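PDB 3F95: beta-glucosidase from Pseudoalteromonas sp., which is the extra C-terminal domain of an exo-1,3/1,4-beta-glucanase, an enzyme that probably releases glucose from the ends of beta-glucan chains. Local coordinates for residues A[18-23]-A[57-62]. Sequence-based numbering, arbitrary orientation.
Sequences MTWQLA and DGRGFN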
loop_
_atom_site.group_PDB
_atom_site.type_symbol
_atom_site.label_atom_id
_atom_site.label_comp_id
_atom_site.label_asym_id
_atom_site.label_seq_id
_atom_site.Cartn_x
_atom_site.Cartn_y
_atom_site.Cartn_z
ATOM N N MET A 18 8.020 -1.237 -10.943
ATOM C CA MET A 18 7.631 -1.026 -9.536
ATOM C C MET A 18 8.685 -1.452 -8.512
ATOM O O MET A 18 9.426 -2.420 -8.730
ATOM C CB MET A 18 6.298 -1.715 -9.178
ATOM C CG MET A 18 5.150 -1.578 -10.167
ATOM S SD MET A 18 4.665 0.105 -10.437
ATOM C CE MET A 18 4.025 0.592 -8.835
ATOM N N THR A 19 8.720 -0.742 -7.381
ATOM C CA THR A 19 9.529 -1.131 -6.222
ATOM C C THR A 19 8.778 -0.830 -4.960
ATOM O O THR A 19 7.938 0.060 -4.925
ATOM C CB THR A 19 10.703 -0.167 -5.818
ATOM O OG1 THR A 19 10.789 1.009 -6.611
ATOM C CG2 THR A 19 11.944 -0.849 -5.478
ATOM N N TRP A 20 9.187 -1.506 -3.887
ATOM C CA TRP A 20 8.836 -1.067 -2.555
ATOM C C TRP A 20 9.872 0.003 -2.159
ATOM O O TRP A 20 11.070 -0.061 -2.560
ATOM C CB TRP A 20 8.929 -2.222 -1.564
ATOM C CG TRP A 20 8.027 -3.389 -1.866
ATOM C CD1 TRP A 20 8.384 -4.591 -2.355
ATOM C CD2 TRP A 20 6.604 -3.435 -1.670
ATOM N NE1 TRP A 20 7.269 -5.399 -2.516
ATOM C CE2 TRP A 20 6.168 -4.721 -2.072
ATOM C CE3 TRP A 20 5.661 -2.508 -1.206
ATOM C CZ2 TRP A 20 4.809 -5.116 -2.027
ATOM C CZ3 TRP A 20 4.309 -2.903 -1.151
ATOM C CH2 TRP A 20 3.908 -4.192 -1.553
ATOM N N GLN A 21 9.416 0.989 -1.403
ATOM C CA GLN A 21 10.289 2.039 -0.885
ATOM C C GLN A 21 10.113 2.141 0.618
ATOM O O GLN A 21 9.011 2.420 1.093
ATOM C CB GLN A 21 9.968 3.403 -1.525
ATOM C CG GLN A 21 10.409 3.539 -2.954
ATOM C CD GLN A 21 10.495 4.986 -3.452
ATOM O OE1 GLN A 21 10.984 5.894 -2.762
ATOM N NE2 GLN A 21 10.063 5.186 -4.682
ATOM N N LEU A 22 11.203 1.966 1.366
ATOM C CA LEU A 22 11.148 2.039 2.827
ATOM C C LEU A 22 11.920 3.295 3.252
ATOM O O LEU A 22 13.153 3.350 3.085
ATOM C CB LEU A 22 11.783 0.794 3.447
ATOM C CG LEU A 22 11.031 -0.560 3.432
ATOM C CD1 LEU A 22 10.796 -1.065 2.007
ATOM C CD2 LEU A 22 11.792 -1.630 4.241
ATOM N N ALA A 23 11.176 4.302 3.702
ATOM C CA ALA A 23 11.733 5.637 3.975
ATOM C C ALA A 23 11.545 6.037 5.434
ATOM O O ALA A 23 10.450 6.493 5.864
ATOM C CB ALA A 23 11.131 6.682 2.999
ATOM N N ASP A 57 3.538 -14.759 -1.268
ATOM C CA ASP A 57 2.769 -13.849 -2.126
ATOM C C ASP A 57 2.385 -12.529 -1.445
ATOM O O ASP A 57 1.831 -11.643 -2.086
ATOM C CB ASP A 57 1.533 -14.521 -2.757
ATOM C CG ASP A 57 0.514 -14.962 -1.733
ATOM O OD1 ASP A 57 0.888 -15.151 -0.557
ATOM O OD2 ASP A 57 -0.656 -15.147 -2.119
ATOM N N GLY A 58 2.699 -12.399 -0.154
ATOM C CA GLY A 58 2.402 -11.170 0.593
ATOM C C GLY A 58 3.684 -10.549 1.143
ATOM O O GLY A 58 4.737 -11.185 1.170
ATOM N N ARG A 59 3.580 -9.319 1.625
ATOM C CA ARG A 59 4.702 -8.714 2.326
ATOM C C ARG A 59 4.180 -8.161 3.631
ATOM O O ARG A 59 3.165 -7.450 3.650
ATOM C CB ARG A 59 5.339 -7.620 1.472
ATOM C CG ARG A 59 5.980 -8.131 0.178
ATOM C CD ARG A 59 7.334 -8.821 0.425
ATOM N NE ARG A 59 7.890 -9.301 -0.853
ATOM C CZ ARG A 59 7.516 -10.424 -1.465
ATOM N NH1 ARG A 59 6.568 -11.201 -0.933
ATOM N NH2 ARG A 59 8.098 -10.765 -2.619
ATOM N N GLY A 60 4.876 -8.483 4.722
ATOM C CA GLY A 60 4.539 -7.960 6.037
ATOM C C GLY A 60 5.451 -6.790 6.316
ATOM O O GLY A 60 6.645 -6.846 5.978
ATOM N N PHE A 61 4.894 -5.748 6.910
ATOM C CA PHE A 61 5.638 -4.540 7.249
ATOM C C PHE A 61 5.438 -4.205 8.725
ATOM O O PHE A 61 4.295 -4.169 9.206
ATOM C CB PHE A 61 5.177 -3.395 6.347
ATOM C CG PHE A 61 5.407 -3.655 4.869
ATOM C CD1 PHE A 61 6.639 -3.390 4.282
ATOM C CD2 PHE A 61 4.372 -4.137 4.059
ATOM C CE1 PHE A 61 6.856 -3.610 2.923
ATOM C CE2 PHE A 61 4.558 -4.367 2.687
ATOM C CZ PHE A 61 5.818 -4.123 2.113
ATOM N N ASN A 62 6.534 -3.929 9.442
ATOM C CA ASN A 62 6.464 -3.583 10.867
ATOM C C ASN A 62 7.102 -2.212 11.047
ATOM O O ASN A 62 8.264 -2.040 10.653
ATOM C CB ASN A 62 7.241 -4.603 11.707
ATOM C CG ASN A 62 6.616 -5.988 11.696
ATOM O OD1 ASN A 62 5.395 -6.136 11.732
ATOM N ND2 ASN A 62 7.462 -7.013 11.662
HETATM O O HOH W 1 8.970 -7.663 -3.587
#
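Segments 18-23 and 57-62 run on strands that face each other from different sheets, with the CA atoms of Trp20 and Arg59, the nearest pair, 10.0 Å apart, so the gap is bridged by side chains and one water rather than by backbone pairing. The indole of Trp20 reaches across to Arg59 and Phe61, two residues apart on the same side of their strand, which approach from the same side of its plane. Phe61 brings the CZ corner of its ring over one face of the indole, displaced toward the rim, with CZ 3.7 Å from Trp20 CE3. This is an edge-to-face pair, the phenyl edge directed at the six-membered ring of Trp20; the centroids lie 5.1 Å apart and the planes meet at 57°. The setting is the core of a beta-sandwich in a galactose-binding-like domain: strand 18-24 pairs with 29-32 and 67-73 in one sheet, strand 58-63 with 45-50 and 161-171 in the other. Met47 touches both aromatic rings, and Phe10 adds a second edge-to-face partner to Trp20. At the start of strand 58-63, Asp57 and Gly58 both oppose Val50 in a classic beta bulge. Arg59 meets the indole through its aliphatic part, CG lying 3.9 Å from Trp20 CZ2. Its chain then bends at chi2 (-76°) and carries the guanidinium back to its own strand, where NH1 donates to Gly58 O at 2.8 Å, approaching from above the carbonyl plane. NH1 also bonds to Glu56 O and NE to Gly34 O, so backbone carbonyls take up NE and NH1. A water in the indole plane accepts weak hydrogen bonds from Trp20 NE1, at 3.0 Å, and from Arg59 NH2, at 3.4 Å, loosely linking the indole N-H to the guanidinium.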